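PDB 4BJU: N-acetylglucosamine-phosphate mutase from Aspergillus fumigatus, which catalyses the interconversion of N-acetylglucosamine 6-phosphate and N-acetylglucosamine 1-phosphate, a step on the way to UDP-N-acetylglucosamine. Local coordinates for residues A[44-49]-A[143-148]; A[50-55]-A[116-121]; A[488-493]-A[530-535]; A[458-463]-A[512-517]. One frame throughout, in Å; residues are numbered along the deposited sequence.

Interaction 1 of 4, residues A[44-49]-A[143-148]; sequences YAVGLL and GVLSAA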
loop_
_atom_site.group_PDB
_atom_site.type_symbol
_atom_site.label_atom_id
_atom_site.label_comp_id
_atom_site.label_asym_id
_atom_site.label_seq_id
_atom_site.Cartn_x
_atom_site.Cartn_y
_atom_site.Cartn_z
ATOM N N TYR A 44 -0.042 15.330 -17.951
ATOM C CA TYR A 44 0.485 15.357 -19.305
ATOM C C TYR A 44 1.889 14.761 -19.333
ATOM O O TYR A 44 2.173 13.858 -20.121
ATOM C CB TYR A 44 0.513 16.772 -19.857
ATOM C CG TYR A 44 0.735 16.828 -21.346
ATOM C CD1 TYR A 44 -0.275 16.460 -22.238
ATOM C CD2 TYR A 44 1.953 17.260 -21.873
ATOM C CE1 TYR A 44 -0.074 16.513 -23.612
ATOM C CE2 TYR A 44 2.160 17.319 -23.246
ATOM C CZ TYR A 44 1.143 16.943 -24.105
ATOM O OH TYR A 44 1.345 16.999 -25.457
ATOM N N ALA A 45 2.735 15.255 -18.433
ATOM C CA ALA A 45 4.113 14.817 -18.316
ATOM C C ALA A 45 4.221 13.313 -18.080
ATOM O O ALA A 45 5.096 12.655 -18.648
ATOM C CB ALA A 45 4.803 15.590 -17.206
ATOM N N VAL A 46 3.321 12.779 -17.260
ATOM C CA VAL A 46 3.270 11.341 -16.963
ATOM C C VAL A 46 2.824 10.501 -18.164
ATOM O O VAL A 46 3.275 9.365 -18.331
ATOM C CB VAL A 46 2.357 11.055 -15.748
ATOM C CG1 VAL A 46 1.791 9.641 -15.807
ATOM C CG2 VAL A 46 3.110 11.282 -14.437
ATOM N N GLY A 47 1.922 11.046 -18.986
ATOM C CA GLY A 47 1.532 10.380 -20.228
ATOM C C GLY A 47 2.781 10.236 -21.074
ATOM O O GLY A 47 3.049 9.180 -21.626
ATOM N N LEU A 48 3.562 11.311 -21.148
ATOM C CA LEU A 48 4.822 11.285 -21.868
ATOM C C LEU A 48 5.841 10.326 -21.252
ATOM O O LEU A 48 6.540 9.629 -21.987
ATOM C CB LEU A 48 5.422 12.686 -21.986
ATOM C CG LEU A 48 4.637 13.801 -22.683
ATOM C CD1 LEU A 48 5.495 15.060 -22.712
ATOM C CD2 LEU A 48 4.205 13.409 -24.088
ATOM N N LEU A 49 5.928 10.286 -19.922
ATOM C CA LEU A 49 6.911 9.418 -19.281
ATOM C C LEU A 49 6.562 7.988 -19.601
ATOM O O LEU A 49 7.435 7.199 -19.942
ATOM C CB LEU A 49 6.938 9.582 -17.755
ATOM C CG LEU A 49 8.343 9.620 -17.121
ATOM C CD1 LEU A 49 8.456 8.796 -15.845
ATOM C CD2 LEU A 49 9.452 9.210 -18.085
ATOM N N GLY A 143 -8.656 12.749 -20.073
ATOM C CA GLY A 143 -8.540 13.509 -21.334
ATOM C C GLY A 143 -7.137 14.085 -21.565
ATOM O O GLY A 143 -6.629 14.098 -22.712
ATOM N N VAL A 144 -6.517 14.569 -20.482
ATOM C CA VAL A 144 -5.149 15.104 -20.541
ATOM C C VAL A 144 -4.162 13.980 -20.854
ATOM O O VAL A 144 -3.384 14.070 -21.802
ATOM C CB VAL A 144 -4.757 15.864 -19.251
ATOM C CG1 VAL A 144 -3.286 16.264 -19.271
ATOM C CG2 VAL A 144 -5.621 17.103 -19.098
ATOM N N LEU A 145 -4.240 12.906 -20.077
ATOM C CA LEU A 145 -3.467 11.694 -20.307
ATOM C C LEU A 145 -3.567 11.174 -21.746
ATOM O O LEU A 145 -2.557 10.774 -22.348
ATOM C CB LEU A 145 -3.939 10.604 -19.342
ATOM C CG LEU A 145 -3.016 9.396 -19.159
ATOM C CD1 LEU A 145 -1.665 9.834 -18.596
ATOM C CD2 LEU A 145 -3.677 8.349 -18.258
ATOM N N SER A 146 -4.790 11.178 -22.275
ATOM C CA SER A 146 -5.088 10.682 -23.603
ATOM C C SER A 146 -4.552 11.573 -24.713
ATOM O O SER A 146 -4.148 11.074 -25.765
ATOM C CB SER A 146 -6.587 10.498 -23.761
ATOM O OG SER A 146 -6.986 9.355 -23.027
ATOM N N ALA A 147 -4.552 12.884 -24.482
ATOM C CA ALA A 147 -3.948 13.832 -25.432
ATOM C C ALA A 147 -2.417 13.651 -25.491
ATOM O O ALA A 147 -1.821 13.764 -26.554
ATOM C CB ALA A 147 -4.319 15.274 -25.071
ATOM N N ALA A 148 -1.798 13.366 -24.350
ATOM C CA ALA A 148 -0.373 13.070 -24.305
ATOM C C ALA A 148 -0.035 11.782 -25.071
ATOM O O ALA A 148 0.889 11.761 -25.905
ATOM C CB ALA A 148 0.107 12.969 -22.866
#

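Interaction 2 of 4, residues A[50-55]-A[116-121]; sequences ATLRSK and KEIDVS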
loop_
_atom_site.group_PDB
_atom_site.type_symbol
_atom_site.label_atom_id
_atom_site.label_comp_id
_atom_site.label_asym_id
_atom_site.label_seq_id
_atom_site.Cartn_x
_atom_site.Cartn_y
_atom_site.Cartn_z
ATOM N N ALA A 50 5.271 7.675 -19.472
ATOM C CA ALA A 50 4.747 6.335 -19.667
ATOM C C ALA A 50 5.086 5.783 -21.049
ATOM O O ALA A 50 5.329 4.571 -21.213
ATOM C CB ALA A 50 3.247 6.325 -19.459
ATOM N N THR A 51 5.105 6.678 -22.033
ATOM C CA THR A 51 5.398 6.301 -23.392
ATOM C C THR A 51 6.839 5.817 -23.433
ATOM O O THR A 51 7.140 4.783 -24.037
ATOM C CB THR A 51 5.183 7.483 -24.354
ATOM O OG1 THR A 51 3.800 7.854 -24.348
ATOM C CG2 THR A 51 5.607 7.120 -25.807
ATOM N N LEU A 52 7.717 6.575 -22.778
ATOM C CA LEU A 52 9.125 6.240 -22.707
ATOM C C LEU A 52 9.403 4.977 -21.905
ATOM O O LEU A 52 10.282 4.227 -22.271
ATOM C CB LEU A 52 9.931 7.410 -22.151
ATOM C CG LEU A 52 9.995 8.670 -23.026
ATOM C CD1 LEU A 52 11.062 9.626 -22.497
ATOM C CD2 LEU A 52 10.263 8.338 -24.500
ATOM N N ARG A 53 8.671 4.740 -20.817
ATOM C CA ARG A 53 8.905 3.538 -20.018
ATOM C C ARG A 53 8.571 2.264 -20.803
ATOM O O ARG A 53 9.296 1.272 -20.732
ATOM C CB ARG A 53 8.116 3.578 -18.706
ATOM C CG ARG A 53 8.449 2.439 -17.747
ATOM C CD ARG A 53 9.937 2.395 -17.422
ATOM N NE ARG A 53 10.243 1.506 -16.306
ATOM C CZ ARG A 53 11.477 1.122 -15.958
ATOM N NH1 ARG A 53 12.553 1.549 -16.634
ATOM N NH2 ARG A 53 11.640 0.307 -14.919
ATOM N N SER A 54 7.475 2.316 -21.550
ATOM C CA SER A 54 6.988 1.171 -22.299
ATOM C C SER A 54 7.991 0.841 -23.392
ATOM O O SER A 54 8.426 -0.311 -23.535
ATOM C CB SER A 54 5.588 1.469 -22.873
ATOM O OG SER A 54 5.085 0.412 -23.681
ATOM N N LYS A 55 8.398 1.872 -24.121
ATOM C CA LYS A 55 9.369 1.726 -25.213
ATOM C C LYS A 55 10.727 1.206 -24.755
ATOM O O LYS A 55 11.311 0.330 -25.402
ATOM C CB LYS A 55 9.538 3.043 -25.948
ATOM C CG LYS A 55 8.322 3.448 -26.737
ATOM C CD LYS A 55 8.646 4.526 -27.761
ATOM C CE LYS A 55 7.357 4.997 -28.407
ATOM N NZ LYS A 55 7.504 5.405 -29.828
ATOM N N LYS A 116 17.298 10.394 -25.395
ATOM C CA LYS A 116 18.744 10.269 -25.529
ATOM C C LYS A 116 19.409 9.799 -24.225
ATOM O O LYS A 116 20.277 8.935 -24.263
ATOM C CB LYS A 116 19.375 11.576 -26.041
ATOM C CG LYS A 116 20.773 11.373 -26.605
ATOM C CD LYS A 116 21.398 12.642 -27.176
ATOM C CE LYS A 116 22.822 12.366 -27.646
ATOM N NZ LYS A 116 23.475 13.543 -28.284
ATOM N N GLU A 117 19.009 10.348 -23.079
ATOM C CA GLU A 117 19.622 9.936 -21.816
ATOM C C GLU A 117 19.270 8.492 -21.452
ATOM O O GLU A 117 20.114 7.748 -20.943
ATOM C CB GLU A 117 19.256 10.870 -20.658
ATOM C CG GLU A 117 20.297 10.855 -19.545
ATOM C CD GLU A 117 19.742 11.227 -18.181
ATOM O OE1 GLU A 117 18.984 10.416 -17.601
ATOM O OE2 GLU A 117 20.091 12.316 -17.669
ATOM N N ILE A 118 18.028 8.102 -21.721
ATOM C CA ILE A 118 17.534 6.770 -21.367
ATOM C C ILE A 118 17.919 5.708 -22.410
ATOM O O ILE A 118 18.009 4.520 -22.093
ATOM C CB ILE A 118 16.010 6.797 -21.109
ATOM C CG1 ILE A 118 15.710 7.714 -19.914
ATOM C CG2 ILE A 118 15.461 5.394 -20.876
ATOM C CD1 ILE A 118 14.268 8.164 -19.807
ATOM N N ASP A 119 18.165 6.150 -23.642
ATOM C CA ASP A 119 18.581 5.264 -24.730
ATOM C C ASP A 119 17.435 4.308 -25.098
ATOM O O ASP A 119 17.508 3.095 -24.866
ATOM C CB ASP A 119 19.861 4.509 -24.338
ATOM C CG ASP A 119 20.444 3.694 -25.473
ATOM O OD1 ASP A 119 19.882 3.707 -26.589
ATOM O OD2 ASP A 119 21.483 3.040 -25.236
ATOM N N VAL A 120 16.383 4.885 -25.676
ATOM C CA VAL A 120 15.155 4.162 -26.004
ATOM C C VAL A 120 15.083 3.746 -27.476
ATOM O O VAL A 120 15.478 4.495 -28.365
ATOM C CB VAL A 120 13.919 5.008 -25.653
ATOM C CG1 VAL A 120 12.650 4.181 -25.774
ATOM C CG2 VAL A 120 14.044 5.580 -24.244
ATOM N N SER A 121 14.579 2.539 -27.721
ATOM C CA SER A 121 14.370 2.038 -29.080
ATOM C C SER A 121 12.989 2.471 -29.592
ATOM O O SER A 121 11.957 2.193 -28.964
ATOM C CB SER A 121 14.521 0.517 -29.100
ATOM O OG SER A 121 13.859 -0.055 -30.205
#

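Interaction 3 of 4, residues A[488-493]-A[530-535]; sequences AKIDSL and TRVANA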
loop_
_atom_site.group_PDB
_atom_site.type_symbol
_atom_site.label_atom_id
_atom_site.label_comp_id
_atom_site.label_asym_id
_atom_site.label_seq_id
_atom_site.Cartn_x
_atom_site.Cartn_y
_atom_site.Cartn_z
ATOM N N ALA A 488 21.929 9.238 22.277
ATOM C CA ALA A 488 22.355 8.911 23.642
ATOM C C ALA A 488 21.242 9.254 24.634
ATOM O O ALA A 488 20.966 8.477 25.549
ATOM C CB ALA A 488 23.653 9.617 24.002
ATOM N N LYS A 489 20.573 10.386 24.412
ATOM C CA LYS A 489 19.484 10.819 25.288
ATOM C C LYS A 489 18.196 10.025 25.073
ATOM O O LYS A 489 17.492 9.707 26.043
ATOM C CB LYS A 489 19.239 12.332 25.189
ATOM C CG LYS A 489 18.114 12.835 26.087
ATOM C CD LYS A 489 18.505 14.087 26.862
ATOM C CE LYS A 489 19.183 13.767 28.193
ATOM N NZ LYS A 489 18.224 13.703 29.330
ATOM N N ILE A 490 17.877 9.695 23.821
ATOM C CA ILE A 490 16.733 8.819 23.565
ATOM C C ILE A 490 16.956 7.467 24.253
ATOM O O ILE A 490 16.045 6.960 24.911
ATOM C CB ILE A 490 16.436 8.664 22.060
ATOM C CG1 ILE A 490 15.853 9.969 21.494
ATOM C CG2 ILE A 490 15.484 7.501 21.795
ATOM C CD1 ILE A 490 15.922 10.060 19.980
ATOM N N ASP A 491 18.177 6.922 24.137
ATOM C CA ASP A 491 18.552 5.650 24.769
ATOM C C ASP A 491 18.347 5.676 26.270
ATOM O O ASP A 491 17.757 4.763 26.850
ATOM C CB ASP A 491 20.014 5.281 24.460
ATOM C CG ASP A 491 20.193 4.681 23.060
ATOM O OD1 ASP A 491 19.214 4.702 22.285
ATOM O OD2 ASP A 491 21.308 4.189 22.732
ATOM N N SER A 492 18.843 6.732 26.895
ATOM C CA SER A 492 18.676 6.902 28.324
ATOM C C SER A 492 17.211 7.090 28.744
ATOM O O SER A 492 16.778 6.574 29.777
ATOM C CB SER A 492 19.502 8.079 28.814
ATOM O OG SER A 492 19.135 8.364 30.136
ATOM N N LEU A 493 16.450 7.832 27.955
ATOM C CA LEU A 493 15.053 8.061 28.306
ATOM C C LEU A 493 14.234 6.768 28.293
ATOM O O LEU A 493 13.499 6.488 29.234
ATOM C CB LEU A 493 14.412 9.154 27.429
ATOM C CG LEU A 493 14.901 10.587 27.675
ATOM C CD1 LEU A 493 14.386 11.497 26.564
ATOM C CD2 LEU A 493 14.520 11.114 29.062
ATOM N N THR A 530 6.582 12.444 25.509
ATOM C CA THR A 530 6.727 13.872 25.746
ATOM C C THR A 530 8.185 14.269 25.981
ATOM O O THR A 530 8.651 15.252 25.405
ATOM C CB THR A 530 5.807 14.344 26.887
ATOM O OG1 THR A 530 4.479 13.924 26.589
ATOM C CG2 THR A 530 5.822 15.870 27.017
ATOM N N ARG A 531 8.904 13.505 26.805
ATOM C CA ARG A 531 10.323 13.765 27.076
ATOM C C ARG A 531 11.203 13.723 25.817
ATOM O O ARG A 531 11.951 14.671 25.549
ATOM C CB ARG A 531 10.855 12.819 28.157
ATOM C CG ARG A 531 10.228 13.090 29.514
ATOM C CD ARG A 531 11.030 12.487 30.639
ATOM N NE ARG A 531 10.334 12.646 31.916
ATOM C CZ ARG A 531 10.934 12.766 33.097
ATOM N NH1 ARG A 531 12.263 12.780 33.182
ATOM N NH2 ARG A 531 10.200 12.889 34.190
ATOM N N VAL A 532 11.091 12.642 25.039
ATOM C CA VAL A 532 11.747 12.566 23.727
ATOM C C VAL A 532 11.288 13.734 22.837
ATOM O O VAL A 532 12.109 14.333 22.155
ATOM C CB VAL A 532 11.529 11.201 23.016
ATOM C CG1 VAL A 532 12.244 11.165 21.676
ATOM C CG2 VAL A 532 12.004 10.043 23.893
ATOM N N ALA A 533 9.998 14.083 22.882
ATOM C CA ALA A 533 9.452 15.186 22.058
ATOM C C ALA A 533 10.115 16.526 22.368
ATOM O O ALA A 533 10.377 17.306 21.461
ATOM C CB ALA A 533 7.941 15.300 22.206
ATOM N N ASN A 534 10.383 16.772 23.648
ATOM C CA ASN A 534 11.049 17.984 24.097
ATOM C C ASN A 534 12.531 18.021 23.715
ATOM O O ASN A 534 13.046 19.076 23.333
ATOM C CB ASN A 534 10.941 18.113 25.617
ATOM C CG ASN A 534 9.552 18.481 26.091
ATOM O OD1 ASN A 534 8.746 19.048 25.353
ATOM N ND2 ASN A 534 9.275 18.180 27.348
ATOM N N ALA A 535 13.218 16.883 23.860
ATOM C CA ALA A 535 14.628 16.760 23.448
ATOM C C ALA A 535 14.757 16.980 21.946
ATOM O O ALA A 535 15.639 17.716 21.500
ATOM C CB ALA A 535 15.205 15.409 23.845
#

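Interaction 4 of 4, residues A[458-463]-A[512-517]; sequences SRLVRV and AVRVYA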
loop_
_atom_site.group_PDB
_atom_site.type_symbol
_atom_site.label_atom_id
_atom_site.label_comp_id
_atom_site.label_asym_id
_atom_site.label_seq_id
_atom_site.Cartn_x
_atom_site.Cartn_y
_atom_site.Cartn_z
ATOM N N SER A 458 1.022 3.113 23.343
ATOM C CA SER A 458 1.940 3.898 22.538
ATOM C C SER A 458 1.362 5.270 22.248
ATOM O O SER A 458 0.169 5.501 22.440
ATOM C CB SER A 458 2.231 3.182 21.217
ATOM O OG SER A 458 1.029 2.931 20.502
ATOM N N ARG A 459 2.220 6.165 21.766
ATOM C CA ARG A 459 1.851 7.534 21.415
ATOM C C ARG A 459 2.797 8.035 20.327
ATOM O O ARG A 459 4.025 7.877 20.425
ATOM C CB ARG A 459 1.942 8.436 22.649
ATOM C CG ARG A 459 1.546 9.895 22.439
ATOM C CD ARG A 459 1.981 10.700 23.662
ATOM N NE ARG A 459 1.668 12.130 23.591
ATOM C CZ ARG A 459 0.539 12.680 24.029
ATOM N NH1 ARG A 459 -0.408 11.924 24.561
ATOM N NH2 ARG A 459 0.358 13.989 23.924
ATOM N N LEU A 460 2.206 8.632 19.293
ATOM C CA LEU A 460 2.931 9.237 18.184
ATOM C C LEU A 460 2.718 10.749 18.221
ATOM O O LEU A 460 1.583 11.219 18.366
ATOM C CB LEU A 460 2.428 8.653 16.856
ATOM C CG LEU A 460 3.047 9.161 15.542
ATOM C CD1 LEU A 460 4.526 8.788 15.416
ATOM C CD2 LEU A 460 2.265 8.635 14.349
ATOM N N VAL A 461 3.800 11.514 18.112
ATOM C CA VAL A 461 3.689 12.972 18.111
ATOM C C VAL A 461 4.457 13.567 16.934
ATOM O O VAL A 461 5.446 13.001 16.459
ATOM C CB VAL A 461 3.972 13.642 19.528
ATOM C CG1 VAL A 461 4.822 12.772 20.448
ATOM C CG2 VAL A 461 4.579 15.034 19.426
ATOM N N ARG A 462 3.963 14.698 16.449
ATOM C CA ARG A 462 4.592 15.441 15.369
ATOM C C ARG A 462 5.342 16.631 15.967
ATOM O O ARG A 462 4.729 17.550 16.516
ATOM C CB ARG A 462 3.500 15.924 14.411
ATOM C CG ARG A 462 3.987 16.635 13.159
ATOM C CD ARG A 462 2.879 17.512 12.572
ATOM N NE ARG A 462 3.275 18.156 11.317
ATOM C CZ ARG A 462 3.956 19.303 11.204
ATOM N NH1 ARG A 462 4.352 19.986 12.280
ATOM N NH2 ARG A 462 4.254 19.766 9.992
ATOM N N VAL A 463 6.663 16.619 15.885
ATOM C CA VAL A 463 7.432 17.718 16.455
ATOM C C VAL A 463 7.948 18.639 15.350
ATOM O O VAL A 463 8.739 18.222 14.524
ATOM C CB VAL A 463 8.602 17.229 17.343
ATOM C CG1 VAL A 463 9.253 18.404 18.053
ATOM C CG2 VAL A 463 8.127 16.205 18.365
ATOM N N ALA A 512 9.428 18.695 10.123
ATOM C CA ALA A 512 8.882 18.033 11.291
ATOM C C ALA A 512 9.578 16.695 11.486
ATOM O O ALA A 512 10.032 16.059 10.518
ATOM C CB ALA A 512 7.387 17.822 11.116
ATOM N N VAL A 513 9.669 16.277 12.740
ATOM C CA VAL A 513 10.119 14.930 13.073
ATOM C C VAL A 513 9.038 14.179 13.838
ATOM O O VAL A 513 8.248 14.775 14.548
ATOM C CB VAL A 513 11.517 14.905 13.774
ATOM C CG1 VAL A 513 11.992 16.306 14.103
ATOM C CG2 VAL A 513 11.546 14.010 15.001
ATOM N N ARG A 514 8.975 12.870 13.645
ATOM C CA ARG A 514 7.984 12.063 14.334
ATOM C C ARG A 514 8.639 11.349 15.471
ATOM O O ARG A 514 9.701 10.757 15.315
ATOM C CB ARG A 514 7.376 11.019 13.410
ATOM C CG ARG A 514 6.716 11.584 12.175
ATOM C CD ARG A 514 5.651 10.617 11.682
ATOM N NE ARG A 514 5.389 10.841 10.271
ATOM C CZ ARG A 514 4.745 11.901 9.807
ATOM N NH1 ARG A 514 4.283 12.814 10.657
ATOM N NH2 ARG A 514 4.553 12.035 8.502
ATOM N N VAL A 515 8.003 11.418 16.627
ATOM C CA VAL A 515 8.451 10.664 17.775
ATOM C C VAL A 515 7.474 9.500 18.015
ATOM O O VAL A 515 6.257 9.706 18.094
ATOM C CB VAL A 515 8.556 11.603 18.997
ATOM C CG1 VAL A 515 8.831 10.816 20.270
ATOM C CG2 VAL A 515 9.639 12.650 18.746
ATOM N N TYR A 516 7.994 8.276 18.084
ATOM C CA TYR A 516 7.178 7.154 18.533
ATOM C C TYR A 516 7.698 6.669 19.878
ATOM O O TYR A 516 8.893 6.535 20.056
ATOM C CB TYR A 516 7.191 6.003 17.528
ATOM C CG TYR A 516 6.450 4.757 18.034
ATOM C CD1 TYR A 516 7.051 3.882 18.955
ATOM C CD2 TYR A 516 5.153 4.466 17.599
ATOM C CE1 TYR A 516 6.380 2.764 19.426
ATOM C CE2 TYR A 516 4.473 3.352 18.068
ATOM C CZ TYR A 516 5.091 2.506 18.977
ATOM O OH TYR A 516 4.428 1.400 19.432
ATOM N N ALA A 517 6.798 6.412 20.817
ATOM C CA ALA A 517 7.174 5.786 22.079
ATOM C C ALA A 517 6.092 4.816 22.521
ATOM O O ALA A 517 4.910 5.056 22.277
ATOM C CB ALA A 517 7.415 6.830 23.158
#

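Interaction 1 of 4, residues A[44-49]-A[143-148]
The methyl group of A148 is the central bump of this contact. It fits into a hollow on helix 40-56 that is floored by G47 and walled by Y44 and L48. A148 CB lies 3.6 Å from ring carbon Y44 CD1, and it also packs on the carbonyl oxygen of Y44 and on the CA of G47. L48 closes the rim more loosely, with its CD2 methyl 4.3 Å from A148 CB. Because G47 carries no side chain, the helix axes come within 7.8 Å of each other, crossing at -41°. The same glycine receives a second bump, as L145 CD1 reaches to 3.6 Å from G47 CA.

Both helices belong to the alpha/beta/alpha domain I of the phosphohexomutase family. Helix 138-151 is the connection of a beta-alpha-beta unit between the parallel neighbouring strands 127-132 and 155-161, while V46 of helix 40-56 also packs on V78 and L80 of strand 75-81.

Y44 holds its CG anti to the backbone nitrogen (chi1 -166°), which swings the ring towards the second helix. V144 O lies at the ring edge, near its plane, and A148 CA approaches CE1 obliquely. One turn before A148, V144 CG1 rests 3.6 Å from Y44 N. A tyrosine suits this place because its ring carbons CD1 and CE1 lie against A148 while its hydroxyl, beyond the apolar patch, makes a hydrogen bond with I10 O on helix 4-14.

Interaction 2 of 4, residues A[50-55]-A[116-121]
Between K55 and V120, and between L52 and I118, aliphatic carbon meets aliphatic carbon; the flat groups stand around this contact rather than across it. I118 packs against W92 and Y95 of helix 90-100, L52 touches Y111 of helix 107-117, and the guanidinium group of R53 makes a cation-pi interaction with W92.

The closest approach is made by one branch of V120: its CG1 methyl is 3.3 Å from K55 CB, shorter than usual for two carbons, so the exact value is doubtful. The same methyl also meets the backbone of helix 40-56, lying 3.7 Å from K55 C and 4.2 Å from L52 O. With CG1 anti to its own backbone nitrogen (chi1 -171°), V120 directs this branch at the helix. Lysine suits the margin here: its CB serves as apolar surface while the rest of the chain leads away from the contact. S121 adds its backbone, with S121 O 4.0 Å from K55 CB.

In the alpha/beta/alpha domain I, this packing joins the later part of helix 40-56 to the chain leaving helix 107-117. D119, with positive phi (67°), is the first residue to depart from helical geometry, and V120 follows in an extended conformation with its CB directed at helix 40-56. The carbonyl oxygens of I118 and D119, where the chain leaves the helix, both accept hydrogen bonds from K56 NZ. Farther back along the chain, the I118 and L52 branches meet lightly, CD1 to CD1 at 4.4 Å. L52 also touches L114 and V115 of helix 107-117, besides Y111.

Interaction 3 of 4, residues A[488-493]-A[530-535]
L493 N donates to K489 O at 2.9 Å, a helical backbone bond joining two of the residues of helix 486-495 that meet helix 522-539, L493 touching R531 and V532, K489 touching A535. Between the helices the contact is apolar packing, with no polar bond.

L493 contributes most of the contact from its helix. Its CD1 lies where R531 and V532 adjoin, 3.8 Å from V532 N and 3.9 Å from V532 CG2, and CD2 leans on the R531 stem, 4.1 Å from R531 CD. Leucine, branched at CG, is well shaped for this.

The side chains of I490 and V532 cross at about a right angle, with I490 CG1 3.8 Å from V532 CG1. Setting CG1 anti to its backbone nitrogen (chi1 -179°), V532 offers that branch to I490 and keeps CG2 for L493.

At the outer margin the side chains are longer or smaller. R531 supplies its methylene stem to L493 and carries its charge away, with NE in a salt bridge to D527 one turn earlier. K489 CG just reaches the methyl A535 CB at 4.5 Å, a modest contact that suits the solvent-facing margin.

The two helix segments run nearly antiparallel, at 167°, with axes 10.2 Å apart. Such a pair of helices, combined with an antiparallel sheet, is the architecture of the TBP-like C-terminal domain of phosphohexomutases.

Interaction 4 of 4, residues A[458-463]-A[512-517]
S458 begins the pairing beside Y516 and A517: its CB is 3.3 Å from Y516 OH, while its CA makes a CH...O contact with A517 O. The tyrosine hydroxyl has its hydrogen bond with E518. R459 forms the first hydrogen-bonded pair, R459 N lying 3.0 Å from A517 O. L460, in the non-hydrogen-bonded pair with Y516, has CG anti to its backbone nitrogen (chi1 179°), and its CD1 lies 3.3 Å from V515 O.

V461 pairs with V515 through two backbone bonds, the valines side by side. R462 faces R514 and stretches along the strand until A512 CB sits over the centre of its guanidinium face, 3.7 Å above the plane. V463 makes the last pair of these segments, with V513, through two bonds of 2.8 Å. Its CG2 crosses to V515 CG2 at 3.9 Å.

The strands are antiparallel (159°), and 512-518 is the middle strand, flanked by 458-464 and 501-506, of the sheet in the TBP-like C-terminal domain. Alternation sorts the chemistry. V461, V463, V513 and V515 share one face, and V515 and V513 meet V532 and V536 of helix 522-539; beta-branched valine suits both strand and packing. R462 and R514 share the face with L460 and Y516. R462 NE and R514 NH1 stay 5.5 Å apart, and weak, long ion pairs from R462 to E464 and E510 probably help to offset the like charge.

In the fold
The four contacts form two separate pairs. Interactions 1 and 2 lie in domain I, their centres 15 Å apart, and use successive parts of helix 40-56: one part packs on helix 138-151, the next on the chain leaving helix 107-117. Interactions 3 and 4 belong to the C-terminal domain, with centres 11 Å apart, and touch directly: V532 CG1 of the helix pair is 3.7 Å from V515 CG1 of the strand pair, so V532 joins helix 486-495 to the sheet. About 23 Å separates the nearest atoms of interactions 1 and 4. None of the contacts includes D284 or D286, which probably help to bind the magnesium.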